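PDB 2D0W: cytochrome cL from Hyphomicrobium denitrificans, which carries electrons through a covalently bound heme and probably accepts them from methanol dehydrogenase during methanol oxidation. Local coordinates for residues R25-V30 with D39-V44; E93-G98 with K117-I122. All blocks are in the same frame, centred on the assembly; numbering follows the deposited sequence.

In the fold
The two contacts follow one another along the chain: contact 1 is complete by Val44, and contact 2 opens at Glu93. Their centres lie about 13 Å apart. Contact 1 joins the start of helix 28-36 to the loop before helix 48-58. Contact 2 joins helices 88-97 and 112-124 at the heme, near the centre of the chain. Helix 112-124 links them. Asp39 OD1 packs on Ile119 CG2 at 3.4 Å, and Tyr41 O lies 3.4 Å from Ala120 CB. Asp113 on the same helix binds Thr27, Tyr41 and Lys117. Contact 1 thus packs against the helix that supplies Leu118 and Ile122 to the heme pocket.

Contact 1 of 2, residues R25-V30 with D39-V44; sequences RDTPAV and DPYVEV
Tyr41 lays its ring across Ala29 with CG set beside its own backbone N, opposite the carbonyl carbon (chi1 -68°). Thr27 holds OG1 between its backbone N and carbonyl carbon (chi1 75°), where it reaches both Val30 N and Asp113. The methyl of Ala29 sits over one face of the Tyr41 ring, displaced toward the hydroxyl end. Ala29 CB lies 3.7 Å from the centroid of the Tyr41 ring, a CH-pi contact. The fit is tight: Ala29 CB comes within 3.3 Å of Tyr41 CZ. Pro40 borders the same methyl with its ring, and Pro40 CG is 3.7 Å from Ala29 CB. Ile167 touches both Ala29 and Pro40 from outside the two segments.

The polar ends meet through a third residue. Thr27 OG1 and Tyr41 OH do not bond each other, but each is hydrogen-bonded to Asp113 OD1. Thr27 OG1 also accepts from Val30 N at 3.2 Å. One hydroxyl therefore caps the helix and also binds a carboxylate.

The Asp39 carboxylate turns back on its own chain. Its OD2 accepts from Tyr41 N at 3.0 Å, met from above the carboxylate plane, and ties down the backbone that carries the ring. A leucine in place of Tyr41 would probably leave Asp113 without one hydroxyl partner and uncover part of the Ala29 methyl.

A type I turn from Asp39 to Val42 puts Pro40 and Tyr41 at its middle positions, and a type II turn from Tyr41 to Val44 follows. Contact 1 thus combines two local motifs: Thr27 is the N-cap of helix 28-36, and Asp39 makes an Asx turn in the loop leading to helix 48-58.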
ATOM      1  N   ARG A  25     -11.775   4.814 -10.035  1.00 21.31           N
ATOM      2  CA  ARG A  25     -11.059   3.857 -10.860  1.00 23.41           C
ATOM      3  C   ARG A  25     -10.461   4.524 -12.093  1.00 23.47           C
ATOM      4  O   ARG A  25      -9.525   3.993 -12.712  1.00 23.29           O
ATOM      5  CB  ARG A  25     -11.946   2.663 -11.275  1.00 25.13           C
ATOM      6  CG  ARG A  25     -13.236   2.577 -10.543  1.00 27.04           C
ATOM      7  CD  ARG A  25     -13.669   1.238 -10.000  1.00 29.78           C
ATOM      8  NE  ARG A  25     -14.207   0.364 -11.018  1.00 27.14           N
ATOM      9  CZ  ARG A  25     -15.149  -0.559 -10.834  1.00 26.82           C
ATOM     10  NH1 ARG A  25     -15.737  -0.734  -9.658  1.00 25.39           N
ATOM     11  NH2 ARG A  25     -15.525  -1.304 -11.866  1.00 25.32           N
ATOM     12  N   ASP A  26     -11.027   5.653 -12.494  1.00 23.42           N
ATOM     13  CA  ASP A  26     -10.637   6.243 -13.771  1.00 25.73           C
ATOM     14  C   ASP A  26      -9.402   7.164 -13.622  1.00 24.61           C
ATOM     15  O   ASP A  26      -9.485   8.339 -13.968  1.00 26.82           O
ATOM     16  CB  ASP A  26     -11.839   7.001 -14.412  1.00 27.58           C
ATOM     17  CG  ASP A  26     -11.471   7.697 -15.747  1.00 30.05           C
ATOM     18  OD1 ASP A  26     -10.598   7.197 -16.485  1.00 31.91           O
ATOM     19  OD2 ASP A  26     -12.054   8.760 -16.060  1.00 31.23           O
ATOM     20  N   THR A  27      -8.287   6.665 -13.083  1.00 21.04           N
ATOM     21  CA  THR A  27      -7.081   7.525 -12.921  1.00 19.59           C
ATOM     22  C   THR A  27      -5.913   6.867 -13.644  1.00 19.40           C
ATOM     23  O   THR A  27      -5.913   5.629 -13.831  1.00 20.45           O
ATOM     24  CB  THR A  27      -6.690   7.806 -11.428  1.00 20.01           C
ATOM     25  OG1 THR A  27      -6.078   6.633 -10.878  1.00 15.82           O
ATOM     26  CG2 THR A  27      -7.917   8.221 -10.569  1.00 16.29           C
ATOM     27  N   PRO A  28      -4.932   7.670 -14.096  1.00 19.98           N
ATOM     28  CA  PRO A  28      -3.842   6.996 -14.759  1.00 19.30           C
ATOM     29  C   PRO A  28      -3.172   5.951 -13.888  1.00 17.65           C
ATOM     30  O   PRO A  28      -2.721   4.924 -14.399  1.00 16.82           O
ATOM     31  CB  PRO A  28      -2.880   8.152 -15.084  1.00 21.56           C
ATOM     32  CG  PRO A  28      -3.794   9.319 -15.279  1.00 21.28           C
ATOM     33  CD  PRO A  28      -4.753   9.149 -14.134  1.00 20.31           C
ATOM     34  N   ALA A  29      -3.108   6.198 -12.585  1.00 15.82           N
ATOM     35  CA  ALA A  29      -2.400   5.274 -11.715  1.00 14.48           C
ATOM     36  C   ALA A  29      -3.132   3.915 -11.630  1.00 13.90           C
ATOM     37  O   ALA A  29      -2.517   2.867 -11.603  1.00 13.67           O
ATOM     38  CB  ALA A  29      -2.188   5.886 -10.361  1.00 11.87           C
ATOM     39  N   VAL A  30      -4.438   3.954 -11.580  1.00 15.90           N
ATOM     40  CA  VAL A  30      -5.218   2.740 -11.450  1.00 16.15           C
ATOM     41  C   VAL A  30      -5.120   1.948 -12.774  1.00 18.48           C
ATOM     42  O   VAL A  30      -5.015   0.717 -12.768  1.00 16.43           O
ATOM     43  CB  VAL A  30      -6.652   3.073 -11.108  1.00 17.04           C
ATOM     44  CG1 VAL A  30      -7.551   1.792 -11.228  1.00 15.88           C
ATOM     45  CG2 VAL A  30      -6.709   3.631  -9.687  1.00 15.22           C
ATOM     46  N   ASP A  39       2.350  -0.332  -8.567  1.00 17.72           N
ATOM     47  CA  ASP A  39       1.614   0.834  -8.022  1.00 16.41           C
ATOM     48  C   ASP A  39       2.498   2.033  -8.226  1.00 15.30           C
ATOM     49  O   ASP A  39       3.520   2.150  -7.526  1.00 16.42           O
ATOM     50  CB  ASP A  39       1.402   0.636  -6.521  1.00 15.34           C
ATOM     51  CG  ASP A  39       0.733   1.821  -5.841  1.00 14.85           C
ATOM     52  OD1 ASP A  39       0.393   1.691  -4.624  1.00 13.62           O
ATOM     53  OD2 ASP A  39       0.498   2.883  -6.477  1.00 15.39           O
ATOM     54  N   PRO A  40       2.129   2.926  -9.167  1.00 15.45           N
ATOM     55  CA  PRO A  40       2.980   4.097  -9.514  1.00 15.63           C
ATOM     56  C   PRO A  40       2.997   5.239  -8.512  1.00 15.27           C
ATOM     57  O   PRO A  40       3.759   6.222  -8.683  1.00 13.81           O
ATOM     58  CB  PRO A  40       2.405   4.568 -10.835  1.00 16.06           C
ATOM     59  CG  PRO A  40       0.976   4.075 -10.813  1.00 14.72           C
ATOM     60  CD  PRO A  40       0.899   2.870  -9.983  1.00 15.05           C
ATOM     61  N   TYR A  41       2.210   5.113  -7.441  1.00 14.78           N
ATOM     62  CA  TYR A  41       2.298   6.101  -6.366  1.00 14.26           C
ATOM     63  C   TYR A  41       3.388   5.811  -5.354  1.00 13.54           C
ATOM     64  O   TYR A  41       3.632   6.612  -4.439  1.00 17.44           O
ATOM     65  CB  TYR A  41       0.968   6.213  -5.620  1.00 14.15           C
ATOM     66  CG  TYR A  41      -0.183   6.815  -6.391  1.00 14.56           C
ATOM     67  CD1 TYR A  41       0.033   7.768  -7.411  1.00 14.36           C
ATOM     68  CD2 TYR A  41      -1.472   6.464  -6.090  1.00 14.26           C
ATOM     69  CE1 TYR A  41      -1.036   8.348  -8.090  1.00 15.25           C
ATOM     70  CE2 TYR A  41      -2.562   7.039  -6.771  1.00 16.78           C
ATOM     71  CZ  TYR A  41      -2.333   7.995  -7.765  1.00 14.51           C
ATOM     72  OH  TYR A  41      -3.407   8.557  -8.438  1.00 14.89           O
ATOM     73  N   VAL A  42       4.004   4.648  -5.452  1.00 16.41           N
ATOM     74  CA  VAL A  42       5.026   4.246  -4.469  1.00 15.13           C
ATOM     75  C   VAL A  42       6.158   5.267  -4.475  1.00 16.95           C
ATOM     76  O   VAL A  42       6.662   5.659  -5.544  1.00 15.39           O
ATOM     77  CB  VAL A  42       5.478   2.764  -4.710  1.00 15.02           C
ATOM     78  CG1 VAL A  42       6.756   2.374  -3.972  1.00 12.18           C
ATOM     79  CG2 VAL A  42       4.376   1.780  -4.240  1.00 11.94           C
ATOM     80  N   GLU A  43       6.498   5.740  -3.282  1.00 17.63           N
ATOM     81  CA  GLU A  43       7.552   6.737  -3.087  1.00 20.60           C
ATOM     82  C   GLU A  43       7.332   8.096  -3.797  1.00 20.83           C
ATOM     83  O   GLU A  43       8.291   8.857  -4.010  1.00 22.52           O
ATOM     84  CB  GLU A  43       8.952   6.122  -3.359  1.00 23.68           C
ATOM     85  CG  GLU A  43       9.501   5.241  -2.230  1.00 24.26           C
ATOM     86  CD  GLU A  43       9.392   5.898  -0.849  1.00 27.48           C
ATOM     87  OE1 GLU A  43      10.214   6.786  -0.523  1.00 27.90           O
ATOM     88  OE2 GLU A  43       8.477   5.523  -0.071  1.00 29.12           O
ATOM     89  N   VAL A  44       6.088   8.379  -4.192  1.00 20.26           N
ATOM     90  CA  VAL A  44       5.716   9.733  -4.629  1.00 20.96           C
ATOM     91  C   VAL A  44       5.288  10.467  -3.365  1.00 21.19           C
ATOM     92  O   VAL A  44       4.192  10.200  -2.821  1.00 21.14           O
ATOM     93  CB  VAL A  44       4.552   9.746  -5.681  1.00 22.05           C
ATOM     94  CG1 VAL A  44       4.209  11.180  -6.114  1.00 22.20           C
ATOM     95  CG2 VAL A  44       4.846   8.866  -6.882  1.00 22.95           C
TER

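Contact 2 of 2, residues E93-G98 with K117-I122; sequences ETIFGG and KLIAWI. With HEM (protoporphyrin IX containing Fe), chain H.
Ile95 is the bump of this contact, and Leu118, Ile119 and Ile122 shape the hollow that takes it. Its two branches part company. With CG1 beside the backbone N (chi1 -52°), the longer branch runs out to CD1, which enters between Ile119 and Ile122. Ile95 CD1 lies 3.8 Å from Ile119 CG1, on the flank of that side chain. It also meets Ile122 CD1 at 3.9 Å, the two methyls coming tip to tip. The shorter branch turns to Leu118, and Ile95 CG2 is 4.1 Å from Leu118 CD2.

The two helices stand well apart, their axes 11.8 Å from each other at closest approach and 130° apart in direction. Side chains and heme together bridge that distance. This is the cytochrome c fold: Cys59, Cys62 and His63 form the heme-binding CXXCH motif that follows helix 48-58. Helix 112-124 packs on helix 48-58 through Leu118 and Tyr55. Met103, the second axial ligand of the iron, comes from the loop between the two helices of this contact.

The heme forms one wall of the hollow. Its methyl CMB presses on Ile122 CD1 at 3.6 Å. Its CBB carbon rests against both Ile95 and Leu118, 3.8 Å from Ile95 CG2 and 3.9 Å from Leu118 CD2. The residue before Ile95, Thr94, touches the heme and not the other helix: Thr94 CG2 stands 3.6 Å from heme C2A. Its hydroxyl is hydrogen-bonded to Gly90, Asn85 and Thr8. Beyond the hollow, Met115 touches Ile95, and Leu91 of helix 88-97 touches Ile119 and Ile122.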
ATOM      1  N   GLU A  93      -3.823  -7.603  -3.163  1.00 13.20           N
ATOM      2  CA  GLU A  93      -4.717  -8.763  -3.082  1.00 13.56           C
ATOM      3  C   GLU A  93      -5.020  -9.032  -1.586  1.00 14.04           C
ATOM      4  O   GLU A  93      -6.169  -9.273  -1.217  1.00 13.88           O
ATOM      5  CB  GLU A  93      -4.054  -9.995  -3.760  1.00 15.90           C
ATOM      6  CG  GLU A  93      -3.886  -9.954  -5.257  1.00 17.90           C
ATOM      7  CD  GLU A  93      -3.100 -11.167  -5.829  1.00 24.32           C
ATOM      8  OE1 GLU A  93      -2.076 -11.563  -5.211  1.00 24.61           O
ATOM      9  OE2 GLU A  93      -3.501 -11.730  -6.898  1.00 25.29           O
ATOM     10  N   THR A  94      -4.012  -8.926  -0.715  1.00 13.75           N
ATOM     11  CA  THR A  94      -4.226  -9.151   0.732  1.00 14.71           C
ATOM     12  C   THR A  94      -5.203  -8.127   1.290  1.00 15.49           C
ATOM     13  O   THR A  94      -6.187  -8.483   1.956  1.00 13.21           O
ATOM     14  CB  THR A  94      -2.901  -9.143   1.472  1.00 15.23           C
ATOM     15  OG1 THR A  94      -2.112 -10.203   0.939  1.00 16.37           O
ATOM     16  CG2 THR A  94      -3.081  -9.326   2.997  1.00 14.92           C
ATOM     17  N   ILE A  95      -4.974  -6.853   0.967  1.00 12.40           N
ATOM     18  CA  ILE A  95      -5.876  -5.789   1.410  1.00 11.85           C
ATOM     19  C   ILE A  95      -7.248  -5.942   0.800  1.00 10.95           C
ATOM     20  O   ILE A  95      -8.226  -5.868   1.533  1.00 10.78           O
ATOM     21  CB  ILE A  95      -5.306  -4.367   1.178  1.00 11.79           C
ATOM     22  CG1 ILE A  95      -3.913  -4.303   1.793  1.00  9.75           C
ATOM     23  CG2 ILE A  95      -6.229  -3.285   1.844  1.00 13.30           C
ATOM     24  CD1 ILE A  95      -3.011  -3.168   1.227  1.00  6.61           C
ATOM     25  N   PHE A  96      -7.315  -6.195  -0.514  1.00 11.99           N
ATOM     26  CA  PHE A  96      -8.588  -6.231  -1.221  1.00 12.70           C
ATOM     27  C   PHE A  96      -9.438  -7.400  -0.713  1.00 13.27           C
ATOM     28  O   PHE A  96     -10.594  -7.212  -0.353  1.00 13.29           O
ATOM     29  CB  PHE A  96      -8.425  -6.370  -2.764  1.00 12.68           C
ATOM     30  CG  PHE A  96      -9.661  -6.018  -3.524  1.00 13.61           C
ATOM     31  CD1 PHE A  96     -10.760  -6.883  -3.568  1.00 12.68           C
ATOM     32  CD2 PHE A  96      -9.751  -4.816  -4.209  1.00 12.58           C
ATOM     33  CE1 PHE A  96     -11.919  -6.523  -4.279  1.00 12.37           C
ATOM     34  CE2 PHE A  96     -10.888  -4.453  -4.889  1.00 12.85           C
ATOM     35  CZ  PHE A  96     -11.978  -5.294  -4.921  1.00 12.71           C
ATOM     36  N   GLY A  97      -8.853  -8.603  -0.723  1.00 13.75           N
ATOM     37  CA  GLY A  97      -9.620  -9.813  -0.440  1.00 14.22           C
ATOM     38  C   GLY A  97      -9.498 -10.283   0.983  1.00 16.64           C
ATOM     39  O   GLY A  97     -10.275 -11.123   1.390  1.00 16.83           O
ATOM     40  N   GLY A  98      -8.545  -9.737   1.747  1.00 16.69           N
ATOM     41  CA  GLY A  98      -8.331 -10.123   3.151  1.00 17.23           C
ATOM     42  C   GLY A  98      -7.414 -11.326   3.362  1.00 17.78           C
ATOM     43  O   GLY A  98      -6.833 -11.837   2.393  1.00 16.60           O
ATOM     44  N   LYS A 117      -2.774   4.611  -2.875  1.00 11.40           N
ATOM     45  CA  LYS A 117      -2.107   5.577  -2.007  1.00 12.64           C
ATOM     46  C   LYS A 117      -1.868   4.952  -0.636  1.00 10.24           C
ATOM     47  O   LYS A 117      -0.882   5.174   0.046  1.00  8.50           O
ATOM     48  CB  LYS A 117      -2.979   6.827  -1.844  1.00 13.48           C
ATOM     49  CG  LYS A 117      -3.106   7.711  -3.100  1.00 17.06           C
ATOM     50  CD  LYS A 117      -4.137   8.826  -2.808  1.00 19.88           C
ATOM     51  CE  LYS A 117      -4.159   9.892  -3.854  1.00 23.18           C
ATOM     52  NZ  LYS A 117      -4.494   9.252  -5.122  1.00 28.22           N
ATOM     53  N   LEU A 118      -2.828   4.165  -0.214  1.00  9.80           N
ATOM     54  CA  LEU A 118      -2.647   3.369   1.016  1.00 11.56           C
ATOM     55  C   LEU A 118      -1.399   2.487   0.900  1.00 10.57           C
ATOM     56  O   LEU A 118      -0.588   2.406   1.823  1.00  9.69           O
ATOM     57  CB  LEU A 118      -3.873   2.480   1.239  1.00 11.05           C
ATOM     58  CG  LEU A 118      -3.785   1.425   2.352  1.00 11.76           C
ATOM     59  CD1 LEU A 118      -3.363   2.036   3.693  1.00 10.90           C
ATOM     60  CD2 LEU A 118      -5.141   0.648   2.427  1.00 10.44           C
ATOM     61  N   ILE A 119      -1.269   1.792  -0.217  1.00 10.56           N
ATOM     62  CA  ILE A 119      -0.117   0.872  -0.413  1.00 11.69           C
ATOM     63  C   ILE A 119       1.205   1.717  -0.421  1.00 10.93           C
ATOM     64  O   ILE A 119       2.204   1.338   0.182  1.00 12.25           O
ATOM     65  CB  ILE A 119      -0.322   0.076  -1.695  1.00 14.06           C
ATOM     66  CG1 ILE A 119      -1.395  -0.998  -1.491  1.00 13.25           C
ATOM     67  CG2 ILE A 119       1.005  -0.565  -2.221  1.00 14.32           C
ATOM     68  CD1 ILE A 119      -1.922  -1.692  -2.801  1.00 14.34           C
ATOM     69  N   ALA A 120       1.199   2.882  -1.057  1.00 10.62           N
ATOM     70  CA  ALA A 120       2.394   3.758  -1.061  1.00 10.11           C
ATOM     71  C   ALA A 120       2.781   4.115   0.349  1.00  9.67           C
ATOM     72  O   ALA A 120       3.971   4.179   0.678  1.00  9.70           O
ATOM     73  CB  ALA A 120       2.156   5.048  -1.864  1.00 11.11           C
ATOM     74  N   TRP A 121       1.783   4.351   1.200  1.00 10.30           N
ATOM     75  CA  TRP A 121       2.063   4.671   2.639  1.00 11.07           C
ATOM     76  C   TRP A 121       2.680   3.477   3.327  1.00 12.89           C
ATOM     77  O   TRP A 121       3.631   3.641   4.073  1.00 13.39           O
ATOM     78  CB  TRP A 121       0.805   5.078   3.438  1.00 11.24           C
ATOM     79  CG  TRP A 121       1.082   5.391   4.895  1.00 15.02           C
ATOM     80  CD1 TRP A 121       0.585   4.737   6.009  1.00 16.75           C
ATOM     81  CD2 TRP A 121       1.925   6.421   5.388  1.00 16.15           C
ATOM     82  NE1 TRP A 121       1.065   5.324   7.160  1.00 16.59           N
ATOM     83  CE2 TRP A 121       1.893   6.359   6.803  1.00 17.86           C
ATOM     84  CE3 TRP A 121       2.708   7.407   4.773  1.00 18.72           C
ATOM     85  CZ2 TRP A 121       2.636   7.244   7.615  1.00 18.63           C
ATOM     86  CZ3 TRP A 121       3.460   8.285   5.594  1.00 19.49           C
ATOM     87  CH2 TRP A 121       3.403   8.185   6.993  1.00 16.86           C
ATOM     88  N   ILE A 122       2.068   2.285   3.150  1.00 12.78           N
ATOM     89  CA  ILE A 122       2.623   1.064   3.721  1.00 13.20           C
ATOM     90  C   ILE A 122       4.085   0.839   3.315  1.00 12.64           C
ATOM     91  O   ILE A 122       4.913   0.479   4.147  1.00 14.08           O
ATOM     92  CB  ILE A 122       1.733  -0.202   3.410  1.00 11.81           C
ATOM     93  CG1 ILE A 122       0.348  -0.047   4.070  1.00 11.58           C
ATOM     94  CG2 ILE A 122       2.479  -1.504   3.820  1.00  9.79           C
ATOM     95  CD1 ILE A 122      -0.695  -1.071   3.521  1.00 13.56           C
TER
HETATM   96  CHA HEM H 200      -2.705  -9.366   8.125  1.00 11.45           C
HETATM   97  CHB HEM H 200      -2.919  -4.990   5.983  1.00 11.35           C
HETATM   98  CHC HEM H 200      -6.823  -3.694   8.599  1.00 11.09           C
HETATM   99  CHD HEM H 200      -5.794  -7.478  11.461  1.00 12.06           C
HETATM  100  C1A HEM H 200      -2.436  -8.329   7.228  1.00 13.45           C
HETATM  101  C2A HEM H 200      -1.508  -8.319   6.104  1.00 10.27           C
HETATM  102  C3A HEM H 200      -1.559  -7.108   5.549  1.00 12.24           C
HETATM  103  C4A HEM H 200      -2.537  -6.291   6.255  1.00 13.60           C
HETATM  104  CMA HEM H 200      -0.728  -6.584   4.333  1.00 11.38           C
HETATM  105  CAA HEM H 200      -0.577  -9.482   5.697  1.00 10.58           C
HETATM  106  CBA HEM H 200       0.701  -9.321   6.540  1.00 10.55           C
HETATM  107  CGA HEM H 200       1.797 -10.299   6.132  1.00 15.58           C
HETATM  108  O1A HEM H 200       1.717 -10.894   5.030  1.00 14.75           O
HETATM  109  O2A HEM H 200       2.746 -10.476   6.931  1.00 17.30           O
HETATM  110  C1B HEM H 200      -4.023  -4.273   6.460  1.00 14.31           C
HETATM  111  C2B HEM H 200      -4.529  -2.951   6.074  1.00 13.21           C
HETATM  112  C3B HEM H 200      -5.571  -2.673   6.694  1.00 11.92           C
HETATM  113  C4B HEM H 200      -5.859  -3.704   7.644  1.00 12.69           C
HETATM  114  CMB HEM H 200      -3.764  -2.088   5.072  1.00 12.82           C
HETATM  115  CAB HEM H 200      -6.571  -1.566   6.326  1.00 11.21           C
HETATM  116  CBB HEM H 200      -7.046  -1.466   5.123  1.00  9.54           C
HETATM  117  C1C HEM H 200      -6.878  -4.600   9.635  1.00 14.09           C
HETATM  118  C2C HEM H 200      -7.928  -4.704  10.668  1.00 12.99           C
HETATM  119  C3C HEM H 200      -7.605  -5.700  11.472  1.00 15.39           C
HETATM  120  C4C HEM H 200      -6.415  -6.372  10.926  1.00 13.11           C
HETATM  121  CMC HEM H 200      -8.810  -3.508  10.993  1.00 13.84           C
HETATM  122  CAC HEM H 200      -8.132  -6.062  12.899  1.00 14.46           C
HETATM  123  CBC HEM H 200      -9.427  -6.050  13.062  1.00 12.62           C
HETATM  124  C1D HEM H 200      -4.968  -8.390  10.836  1.00 11.53           C
HETATM  125  C2D HEM H 200      -4.647  -9.724  11.307  1.00 14.72           C
HETATM  126  C3D HEM H 200      -3.699 -10.317  10.270  1.00 11.95           C
HETATM  127  C4D HEM H 200      -3.502  -9.284   9.272  1.00 11.93           C
HETATM  128  CMD HEM H 200      -5.181 -10.404  12.605  1.00 13.15           C
HETATM  129  CAD HEM H 200      -3.040 -11.743  10.230  1.00 13.10           C
HETATM  130  CBD HEM H 200      -3.895 -12.472   9.190  1.00 15.88           C
HETATM  131  CGD HEM H 200      -3.264 -13.736   8.661  1.00 17.09           C
HETATM  132  O1D HEM H 200      -3.827 -14.371   7.751  1.00 16.27           O
HETATM  133  O2D HEM H 200      -2.177 -14.086   9.143  1.00 17.21           O
HETATM  134  NA  HEM H 200      -3.015  -7.076   7.282  1.00 13.94           N
HETATM  135  NB  HEM H 200      -4.869  -4.628   7.489  1.00 11.54           N
HETATM  136  NC  HEM H 200      -6.003  -5.665   9.793  1.00 15.50           N
HETATM  137  ND  HEM H 200      -4.255  -8.176   9.660  1.00 12.13           N
HETATM  138 FE   HEM H 200      -4.596  -6.406   8.483  1.00 14.17          FE